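PDB 1ON3: methylmalonyl-CoA carboxyltransferase 12S subunit from Propionibacterium freudenreichii, which catalyses the transfer of the carboxyl group of methylmalonyl-CoA to the biotin of the 1.3S subunit, leaving propanoyl-CoA, and forms the hexameric core of transcarboxylase. Local coordinates for residues E[56-61]-E[89-94]; E[83-88]-E[100-105]; E[169-174]-E[191-196]; E[253-258]-E[318-323]. All coordinates share one frame; numbering follows the deposited sequence.

In the fold
Interactions 1, 2 and 3 are pairings within one mixed sheet of the N-terminal half, whereas interaction 4 ties the loop leaving that half to an antiparallel strand of the second, similarly ordered sheet. Interactions 1 and 2 share strand 85-92 and touch where Phe59 CZ packs on Val86 CG1 at 3.6 Å, yet the first is a surface contact with a serine and a water in it and the second is a buried hairpin pairing. Interaction 3, deep in the sheet, is parallel and almost wholly aliphatic. Interaction 4, also buried, replaces strand pairing with side-chain stacking; it meets interaction 3 where Phe191 CZ lies 3.7 Å from Phe320 CE1.

Interaction 1: E[56-61]-E[89-94]; sequences PHSFDE and RGTILG
Ser58 does with its hydroxyl what a strand would do with a carbonyl: OG accepts the backbone N-H of Thr91, at 3.2 Å and nearly straight (169°). The torsion that makes this possible is chi1 72°, which sets OG between the serine's own backbone N and carbonyl carbon. The same hydroxyl bonds to the backbone O of Asp55, so it has a partner just before the segment as well as one across the contact. Beside it, Ser58 CB lies 3.4 Å from Thr91 OG1, whose own hydrogen bond runs to the carboxylate of Asp55. Were this serine an alanine, the Thr91 N-H would probably lose this acceptor and the Asp55 carbonyl its hydroxyl partner.

Beyond the serine the chain enters the short edge strand 60-62, antiparallel to strand 85-92 at the border of the N-terminal sheet. Asp60 and Arg89 form the hydrogen-bonded pair: Asp60 N reaches Arg89 O at 2.6 Å, and Arg89 N returns to Asp60 O at 3.1 Å. Their side chains emerge on the same face, and both pack on Met505 of a neighbouring subunit. Phe59 CB points away from residues 89-94; its ring packs on Leu50 and Leu54, with CD1 still 3.8 Å from Arg89 O. The arginine chain bends at CG (chi2 -85°), and the edge of its guanidinium meets a water: Arg89 NH1 donates to it at 2.9 Å, in the plane of the group, and the water donates to Ser58 O at 2.8 Å.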
# COMPACT_ATOMS: atom_id res chain seq x y z
N PRO E 56 3.26 -19.25 36.79
CA PRO E 56 4.34 -20.04 37.40
C PRO E 56 5.33 -20.59 36.37
O PRO E 56 4.95 -21.17 35.36
CB PRO E 56 3.58 -21.16 38.10
CG PRO E 56 2.34 -20.47 38.57
CD PRO E 56 1.95 -19.63 37.35
N HIS E 57 6.62 -20.40 36.66
CA HIS E 57 7.70 -20.89 35.81
C HIS E 57 7.70 -20.40 34.36
O HIS E 57 8.37 -21.00 33.51
CB HIS E 57 7.72 -22.42 35.82
CG HIS E 57 7.85 -23.00 37.20
ND1 HIS E 57 6.76 -23.26 38.00
CD2 HIS E 57 8.95 -23.30 37.93
CE1 HIS E 57 7.18 -23.70 39.18
NE2 HIS E 57 8.50 -23.74 39.16
N SER E 58 6.98 -19.32 34.08
CA SER E 58 6.92 -18.80 32.72
C SER E 58 7.99 -17.75 32.43
O SER E 58 8.26 -17.43 31.27
CB SER E 58 5.54 -18.20 32.44
OG SER E 58 5.36 -16.98 33.14
N PHE E 59 8.61 -17.21 33.46
CA PHE E 59 9.62 -16.18 33.25
C PHE E 59 10.89 -16.68 32.58
O PHE E 59 11.56 -17.57 33.09
CB PHE E 59 9.98 -15.51 34.57
CG PHE E 59 10.93 -14.35 34.41
CD1 PHE E 59 10.63 -13.32 33.52
CD2 PHE E 59 12.11 -14.29 35.14
CE1 PHE E 59 11.51 -12.24 33.36
CE2 PHE E 59 12.99 -13.21 34.99
CZ PHE E 59 12.68 -12.19 34.10
N ASP E 60 11.20 -16.09 31.43
CA ASP E 60 12.39 -16.43 30.66
C ASP E 60 13.28 -15.18 30.71
O ASP E 60 13.11 -14.25 29.93
CB ASP E 60 12.01 -16.74 29.23
CG ASP E 60 13.09 -17.48 28.48
OD1 ASP E 60 14.28 -17.20 28.72
OD2 ASP E 60 12.74 -18.35 27.65
N GLU E 61 14.23 -15.16 31.64
CA GLU E 61 15.08 -13.99 31.80
C GLU E 61 16.16 -13.75 30.76
O GLU E 61 16.81 -14.69 30.30
CB GLU E 61 15.74 -14.03 33.18
CG GLU E 61 16.57 -12.79 33.49
CD GLU E 61 17.02 -12.77 34.93
OE1 GLU E 61 17.63 -11.77 35.34
OE2 GLU E 61 16.77 -13.77 35.65
N ARG E 89 10.77 -12.38 29.25
CA ARG E 89 9.49 -12.74 28.64
C ARG E 89 8.79 -13.78 29.52
O ARG E 89 9.43 -14.63 30.13
CB ARG E 89 9.76 -13.30 27.24
CG ARG E 89 8.54 -13.49 26.31
CD ARG E 89 7.81 -14.82 26.52
NE ARG E 89 6.97 -15.16 25.37
CZ ARG E 89 6.25 -16.28 25.28
NH1 ARG E 89 6.27 -17.17 26.27
NH2 ARG E 89 5.50 -16.51 24.20
N GLY E 90 7.47 -13.69 29.61
CA GLY E 90 6.71 -14.64 30.40
C GLY E 90 5.30 -14.67 29.87
O GLY E 90 5.05 -14.17 28.77
N THR E 91 4.37 -15.27 30.61
CA THR E 91 2.98 -15.29 30.19
C THR E 91 2.09 -14.92 31.36
O THR E 91 2.47 -15.10 32.52
CB THR E 91 2.54 -16.68 29.66
OG1 THR E 91 2.61 -17.64 30.72
CG2 THR E 91 3.42 -17.13 28.50
N ILE E 92 0.92 -14.38 31.06
CA ILE E 92 -0.05 -14.03 32.10
C ILE E 92 -1.33 -14.68 31.58
O ILE E 92 -1.84 -14.33 30.51
CB ILE E 92 -0.21 -12.50 32.26
CG1 ILE E 92 1.07 -11.91 32.88
CG2 ILE E 92 -1.43 -12.19 33.13
CD1 ILE E 92 1.10 -10.37 32.94
N LEU E 93 -1.81 -15.68 32.32
CA LEU E 93 -2.98 -16.44 31.91
C LEU E 93 -2.74 -16.95 30.49
O LEU E 93 -3.62 -16.88 29.64
CB LEU E 93 -4.25 -15.58 32.00
CG LEU E 93 -5.02 -15.74 33.32
CD1 LEU E 93 -4.10 -15.49 34.50
CD2 LEU E 93 -6.21 -14.79 33.35
N GLY E 94 -1.53 -17.44 30.25
CA GLY E 94 -1.19 -17.97 28.94
C GLY E 94 -0.79 -16.95 27.88
O GLY E 94 -0.21 -17.33 26.86
O HOH W 1 7.40 -18.14 28.72

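Interaction 2: E[83-88]-E[100-105]; sequences DGVVTG and ASQDFT
Val85 and Gln102 face each other as a non-hydrogen-bonded pair in the beta hairpin formed by strands 85-92 and 95-102, antiparallel neighbours in the N-terminal sheet. Val86 and Ser101 make the hydrogen-bonded pair that follows, with Val86 N to Ser101 O at 2.9 Å and Ser101 N to Val86 O at 2.8 Å, the latter noticeably bent (131°). Thr87 and Ala100 continue the alternation on the face that carries Val85 and Gln102; this face packs against helix 113-129, while Val86 and Ser101 meet helix 46-53 on the other.

Val85 shows how one branched side chain is shared out. Its CB stands 4.2 Å from Ser101 O. A chi1 of 76° sets CG1 between the backbone N and carbonyl carbon; it stays on its own strand, 3.8 Å from Thr87 CG2. CG2, thereby opposite the N, runs across to the partner strand, 3.6 Å from Ser101 O, 4.2 Å from Ala100 CB and equally 4.2 Å from Gln102 CG. The amide beyond that CG is gripped elsewhere, its OE1 by the backbone N of Asp138 and its NE2 by Gln115.

Past the paired strands, Asp103 N still donates to Gly84 O. Phe104 touches the bound methylmalonyl-CoA. An Asx turn shapes this exit: Asp103 OD1 takes both Thr105 N and, at 2.6 Å, Thr105 OG1, the two donors approaching from the same face of the carboxylate.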
# COMPACT_ATOMS: atom_id res chain seq x y z
N ASP E 83 22.65 -5.14 36.54
CA ASP E 83 22.68 -3.68 36.46
C ASP E 83 21.42 -3.07 37.09
O ASP E 83 21.00 -1.97 36.72
CB ASP E 83 22.86 -3.12 35.05
CG ASP E 83 23.54 -1.76 35.10
OD1 ASP E 83 23.33 -0.88 34.24
OD2 ASP E 83 24.31 -1.58 36.06
N GLY E 84 20.84 -3.80 38.03
CA GLY E 84 19.68 -3.30 38.73
C GLY E 84 18.31 -3.49 38.10
O GLY E 84 17.35 -2.90 38.59
N VAL E 85 18.19 -4.26 37.02
CA VAL E 85 16.87 -4.50 36.44
C VAL E 85 16.75 -5.94 35.94
O VAL E 85 17.69 -6.49 35.36
CB VAL E 85 16.55 -3.51 35.28
CG1 VAL E 85 17.31 -3.91 34.01
CG2 VAL E 85 15.03 -3.49 35.01
N VAL E 86 15.61 -6.56 36.20
CA VAL E 86 15.36 -7.94 35.77
C VAL E 86 14.41 -7.84 34.60
O VAL E 86 13.31 -7.31 34.75
CB VAL E 86 14.73 -8.77 36.91
CG1 VAL E 86 14.60 -10.23 36.47
CG2 VAL E 86 15.60 -8.68 38.17
N THR E 87 14.84 -8.34 33.45
CA THR E 87 14.06 -8.26 32.22
C THR E 87 13.87 -9.60 31.52
O THR E 87 14.74 -10.47 31.55
CB THR E 87 14.75 -7.32 31.22
OG1 THR E 87 16.05 -7.83 30.93
CG2 THR E 87 14.89 -5.90 31.80
N GLY E 88 12.72 -9.76 30.87
CA GLY E 88 12.48 -11.01 30.18
C GLY E 88 11.10 -11.15 29.60
O GLY E 88 10.35 -10.17 29.49
N ALA E 100 9.86 -5.77 32.81
CA ALA E 100 11.09 -5.29 33.42
C ALA E 100 10.76 -5.02 34.88
O ALA E 100 9.64 -4.62 35.22
CB ALA E 100 11.56 -4.02 32.75
N SER E 101 11.73 -5.22 35.77
CA SER E 101 11.47 -5.01 37.18
C SER E 101 12.74 -4.46 37.82
O SER E 101 13.75 -5.16 37.87
CB SER E 101 11.05 -6.34 37.82
OG SER E 101 10.58 -6.19 39.14
N GLN E 102 12.69 -3.21 38.27
CA GLN E 102 13.85 -2.58 38.88
C GLN E 102 14.13 -3.14 40.26
O GLN E 102 13.21 -3.41 41.04
CB GLN E 102 13.66 -1.06 38.96
CG GLN E 102 13.81 -0.37 37.62
CD GLN E 102 13.66 1.14 37.70
OE1 GLN E 102 12.71 1.64 38.29
NE2 GLN E 102 14.59 1.87 37.09
N ASP E 103 15.42 -3.29 40.55
CA ASP E 103 15.87 -3.83 41.82
C ASP E 103 16.47 -2.72 42.67
O ASP E 103 17.64 -2.35 42.51
CB ASP E 103 16.92 -4.92 41.56
CG ASP E 103 17.31 -5.66 42.82
OD1 ASP E 103 16.88 -5.24 43.91
OD2 ASP E 103 18.05 -6.66 42.72
N PHE E 104 15.65 -2.19 43.57
CA PHE E 104 16.09 -1.13 44.47
C PHE E 104 17.25 -1.53 45.39
O PHE E 104 17.99 -0.67 45.86
CB PHE E 104 14.91 -0.66 45.33
CG PHE E 104 15.22 0.55 46.15
CD1 PHE E 104 15.26 1.82 45.57
CD2 PHE E 104 15.53 0.43 47.51
CE1 PHE E 104 15.60 2.94 46.30
CE2 PHE E 104 15.88 1.55 48.26
CZ PHE E 104 15.92 2.81 47.65
N THR E 105 17.42 -2.83 45.66
CA THR E 105 18.51 -3.28 46.53
C THR E 105 19.88 -3.13 45.87
O THR E 105 20.92 -3.31 46.51
CB THR E 105 18.37 -4.78 46.94
OG1 THR E 105 18.66 -5.62 45.82
CG2 THR E 105 16.96 -5.06 47.44

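Interaction 3: E[169-174]-E[191-196]; sequences PQIAII and FIIMTK
Gln170 O begins the pairing with a weak bond from Phe191 N, at the head of two parallel strands, 170-175 and 191-195, in the N-terminal sheet of this crotonase-clan carboxyltransferase domain. The short strand axes run 4.6 Å apart. Ile171, next, sends CG2 over to Ile193 CD1 at 4.0 Å, the two side chains crossing at a slant on the face that packs against helix 241-253. Ala172 carries the central bonds: its N donates to Phe191 O and its O accepts from Ile193 N, each 2.8 Å and almost straight. Ile173 lies alongside Ile193, both pointing the same way, with CG1 4.1 Å from that residue's CD1, which thus rests on two isoleucines of the first strand.

Ile174 turns to the other face, where Tyr137 of the adjoining strand also packs against it. Its N donates to Ile193 O and its O accepts from Thr195 N. Because its CG1 lies beside the backbone N (chi1 -38°, pulled in from the usual -60°), the branch reaches back along the partner strand, while CB meets Met194 CG at 3.8 Å. The closest side-chain approach of the pair is here: Ile174 CG1 to Ile192 CG2, 3.6 Å.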
# COMPACT_ATOMS: atom_id res chain seq x y z
N PRO E 169 0.19 -2.53 24.41
CA PRO E 169 -0.15 -1.86 25.66
C PRO E 169 1.06 -1.78 26.58
O PRO E 169 1.85 -2.72 26.64
CB PRO E 169 -1.25 -2.75 26.25
CG PRO E 169 -1.77 -3.53 25.08
CD PRO E 169 -0.52 -3.81 24.29
N GLN E 170 1.19 -0.67 27.30
CA GLN E 170 2.30 -0.47 28.23
C GLN E 170 1.74 -0.09 29.59
O GLN E 170 1.02 0.91 29.72
CB GLN E 170 3.22 0.66 27.74
CG GLN E 170 3.84 0.46 26.38
CD GLN E 170 4.70 1.64 25.98
OE1 GLN E 170 5.84 1.75 26.41
NE2 GLN E 170 4.13 2.54 25.16
N ILE E 171 2.06 -0.91 30.59
CA ILE E 171 1.59 -0.72 31.96
C ILE E 171 2.77 -0.48 32.92
O ILE E 171 3.71 -1.26 32.99
CB ILE E 171 0.81 -1.98 32.42
CG1 ILE E 171 -0.42 -2.16 31.53
CG2 ILE E 171 0.38 -1.86 33.89
CD1 ILE E 171 -1.14 -3.52 31.70
N ALA E 172 2.70 0.63 33.65
CA ALA E 172 3.75 0.94 34.60
C ALA E 172 3.24 0.73 36.01
O ALA E 172 2.10 1.10 36.33
CB ALA E 172 4.18 2.38 34.42
N ILE E 173 4.06 0.11 36.85
CA ILE E 173 3.69 -0.10 38.25
C ILE E 173 4.79 0.55 39.08
O ILE E 173 5.93 0.09 39.06
CB ILE E 173 3.61 -1.60 38.63
CG1 ILE E 173 2.60 -2.33 37.74
CG2 ILE E 173 3.17 -1.75 40.08
CD1 ILE E 173 3.24 -3.14 36.63
N ILE E 174 4.46 1.64 39.77
CA ILE E 174 5.43 2.34 40.61
C ILE E 174 5.28 1.70 41.98
O ILE E 174 4.24 1.83 42.63
CB ILE E 174 5.12 3.85 40.77
CG1 ILE E 174 4.61 4.44 39.46
CG2 ILE E 174 6.40 4.56 41.25
CD1 ILE E 174 5.55 4.37 38.31
N PHE E 191 -0.93 3.17 31.29
CA PHE E 191 -1.52 3.19 32.62
C PHE E 191 -0.49 3.12 33.72
O PHE E 191 0.44 2.32 33.65
CB PHE E 191 -2.47 2.01 32.82
CG PHE E 191 -3.63 2.01 31.87
CD1 PHE E 191 -3.56 1.31 30.68
CD2 PHE E 191 -4.75 2.77 32.15
CE1 PHE E 191 -4.62 1.36 29.76
CE2 PHE E 191 -5.80 2.83 31.24
CZ PHE E 191 -5.74 2.12 30.05
N ILE E 192 -0.66 3.96 34.74
CA ILE E 192 0.24 3.93 35.89
C ILE E 192 -0.50 3.42 37.12
O ILE E 192 -1.52 3.99 37.51
CB ILE E 192 0.79 5.33 36.25
CG1 ILE E 192 1.64 5.87 35.09
CG2 ILE E 192 1.64 5.22 37.53
CD1 ILE E 192 2.10 7.33 35.32
N ILE E 193 0.02 2.33 37.72
CA ILE E 193 -0.54 1.76 38.95
C ILE E 193 0.52 2.12 39.98
O ILE E 193 1.68 1.77 39.80
CB ILE E 193 -0.64 0.22 38.90
CG1 ILE E 193 -1.62 -0.21 37.81
CG2 ILE E 193 -1.12 -0.31 40.25
CD1 ILE E 193 -1.43 -1.66 37.40
N MET E 194 0.12 2.81 41.04
CA MET E 194 1.04 3.26 42.07
C MET E 194 0.65 2.72 43.44
O MET E 194 -0.50 2.87 43.85
CB MET E 194 1.03 4.79 42.07
CG MET E 194 2.24 5.44 42.64
SD MET E 194 2.24 7.22 42.32
CE MET E 194 3.41 7.68 43.61
N THR E 195 1.59 2.10 44.16
CA THR E 195 1.28 1.57 45.49
C THR E 195 1.40 2.68 46.53
O THR E 195 1.96 3.74 46.25
CB THR E 195 2.23 0.45 45.91
OG1 THR E 195 3.51 1.01 46.21
CG2 THR E 195 2.37 -0.59 44.81
N LYS E 196 0.88 2.43 47.73
CA LYS E 196 0.95 3.43 48.79
C LYS E 196 2.34 3.55 49.41
O LYS E 196 2.58 4.39 50.28
CB LYS E 196 -0.13 3.17 49.85
CG LYS E 196 -1.50 3.54 49.32
CD LYS E 196 -2.61 3.43 50.34
CE LYS E 196 -3.90 4.00 49.75
NZ LYS E 196 -5.05 3.94 50.69

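Interaction 4: E[253-258]-E[318-323]; sequences SFLPQN and TAFARV
The loop that leaves helix 241-253 lays the ring of Phe254 against strand 316-323, between two of its side chains. Over one face sits Phe320 CB, a CH-pi contact of 3.7 Å to the centroid. Over the opposite face lies the guanidinium of Arg322, flat on the ring with planes 12° apart and CZ 4.0 Å from the centroid, a cation-pi stack displaced toward the CD2-CE2 side. Alternate residues point to the same side, so Phe320 and Arg322 bracket one ring while Ala321 brings only its backbone near.

This strand belongs to the second sheet, so the stacking ties the loop leaving the N-terminal half to the C-terminal one. Arg322 is extended from CG to NE, and chi4 of 98° turns its head flat to the ring, leaving its edge for Ser253. There NH2 donates to Ser253 OG at 3.1 Å, 5° out of the guanidinium plane, and weakly to Ser253 O at 2.9 Å. Ser253 OG also bonds to the backbone O of Lys250. A water accepts from NH1 and donates to Ser253 OG at 2.8 Å. A methionine in place of the arginine would probably leave Ser253 O and OG without their NH2 donor, the water without NH1 and one face of Phe254 without its flat, charged cover. The Phe254 and Phe320 rings are near parallel but slid apart, and Phe320 CZ reaches Leu255 CD2 at 4.2 Å.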
# COMPACT_ATOMS: atom_id res chain seq x y z
N SER E 253 -6.47 -7.96 31.38
CA SER E 253 -7.54 -8.83 30.87
C SER E 253 -8.50 -8.15 29.90
O SER E 253 -9.16 -8.83 29.11
CB SER E 253 -8.33 -9.47 32.02
OG SER E 253 -9.21 -8.55 32.66
N PHE E 254 -8.60 -6.81 29.96
CA PHE E 254 -9.50 -6.08 29.05
C PHE E 254 -8.80 -5.69 27.75
O PHE E 254 -9.44 -5.24 26.80
CB PHE E 254 -9.99 -4.76 29.70
CG PHE E 254 -10.95 -4.96 30.84
CD1 PHE E 254 -10.49 -4.92 32.16
CD2 PHE E 254 -12.30 -5.18 30.60
CE1 PHE E 254 -11.37 -5.12 33.23
CE2 PHE E 254 -13.19 -5.36 31.64
CZ PHE E 254 -12.72 -5.34 32.98
N LEU E 255 -7.48 -5.89 27.71
CA LEU E 255 -6.71 -5.46 26.55
C LEU E 255 -6.22 -6.51 25.57
O LEU E 255 -5.94 -7.65 25.93
CB LEU E 255 -5.47 -4.67 27.02
CG LEU E 255 -5.70 -3.68 28.18
CD1 LEU E 255 -4.36 -3.04 28.62
CD2 LEU E 255 -6.69 -2.61 27.74
N PRO E 256 -6.11 -6.12 24.30
CA PRO E 256 -5.62 -7.03 23.26
C PRO E 256 -4.10 -7.11 23.43
O PRO E 256 -3.51 -6.33 24.20
CB PRO E 256 -6.01 -6.31 21.99
CG PRO E 256 -5.84 -4.85 22.38
CD PRO E 256 -6.50 -4.82 23.73
N GLN E 257 -3.46 -8.05 22.74
CA GLN E 257 -2.01 -8.18 22.79
C GLN E 257 -1.33 -6.99 22.13
O GLN E 257 -0.28 -6.53 22.59
CB GLN E 257 -1.58 -9.45 22.06
CG GLN E 257 -1.88 -10.73 22.80
CD GLN E 257 -1.08 -10.83 24.08
OE1 GLN E 257 -1.54 -10.42 25.15
NE2 GLN E 257 0.14 -11.36 23.98
N ASN E 258 -1.92 -6.52 21.03
CA ASN E 258 -1.37 -5.40 20.27
C ASN E 258 -2.48 -4.73 19.46
O ASN E 258 -3.64 -5.16 19.51
CB ASN E 258 -0.26 -5.90 19.34
CG ASN E 258 -0.74 -7.00 18.42
OD1 ASN E 258 -1.52 -6.75 17.51
ND2 ASN E 258 -0.26 -8.23 18.64
N THR E 318 -14.79 6.89 34.05
CA THR E 318 -14.20 6.19 32.90
C THR E 318 -13.91 4.80 33.46
O THR E 318 -13.23 4.67 34.49
CB THR E 318 -12.87 6.82 32.40
OG1 THR E 318 -11.98 7.04 33.52
CG2 THR E 318 -13.14 8.13 31.66
N ALA E 319 -14.44 3.77 32.81
CA ALA E 319 -14.24 2.42 33.31
C ALA E 319 -14.25 1.35 32.22
O ALA E 319 -14.95 1.48 31.22
CB ALA E 319 -15.32 2.09 34.35
N PHE E 320 -13.47 0.31 32.43
CA PHE E 320 -13.46 -0.81 31.49
C PHE E 320 -14.52 -1.80 31.98
O PHE E 320 -14.69 -2.00 33.19
CB PHE E 320 -12.10 -1.51 31.48
CG PHE E 320 -11.04 -0.78 30.72
CD1 PHE E 320 -9.87 -0.37 31.36
CD2 PHE E 320 -11.18 -0.54 29.36
CE1 PHE E 320 -8.85 0.27 30.63
CE2 PHE E 320 -10.18 0.10 28.63
CZ PHE E 320 -9.01 0.50 29.26
N ALA E 321 -15.23 -2.42 31.05
CA ALA E 321 -16.23 -3.40 31.41
C ALA E 321 -16.42 -4.30 30.22
O ALA E 321 -15.68 -4.21 29.23
CB ALA E 321 -17.54 -2.72 31.74
N ARG E 322 -17.42 -5.17 30.30
CA ARG E 322 -17.69 -6.06 29.19
C ARG E 322 -19.17 -6.19 28.92
O ARG E 322 -20.00 -6.12 29.84
CB ARG E 322 -17.09 -7.44 29.46
CG ARG E 322 -15.57 -7.50 29.32
CD ARG E 322 -15.05 -8.89 29.61
NE ARG E 322 -13.59 -8.91 29.66
CZ ARG E 322 -12.86 -8.87 30.77
NH1 ARG E 322 -13.45 -8.80 31.96
NH2 ARG E 322 -11.54 -8.89 30.69
N VAL E 323 -19.51 -6.35 27.65
CA VAL E 323 -20.89 -6.57 27.26
C VAL E 323 -20.83 -7.82 26.39
O VAL E 323 -20.16 -7.82 25.36
CB VAL E 323 -21.48 -5.38 26.46
CG1 VAL E 323 -22.91 -5.72 26.04
CG2 VAL E 323 -21.48 -4.12 27.34
O HOH W 2 -11.52 -9.33 34.08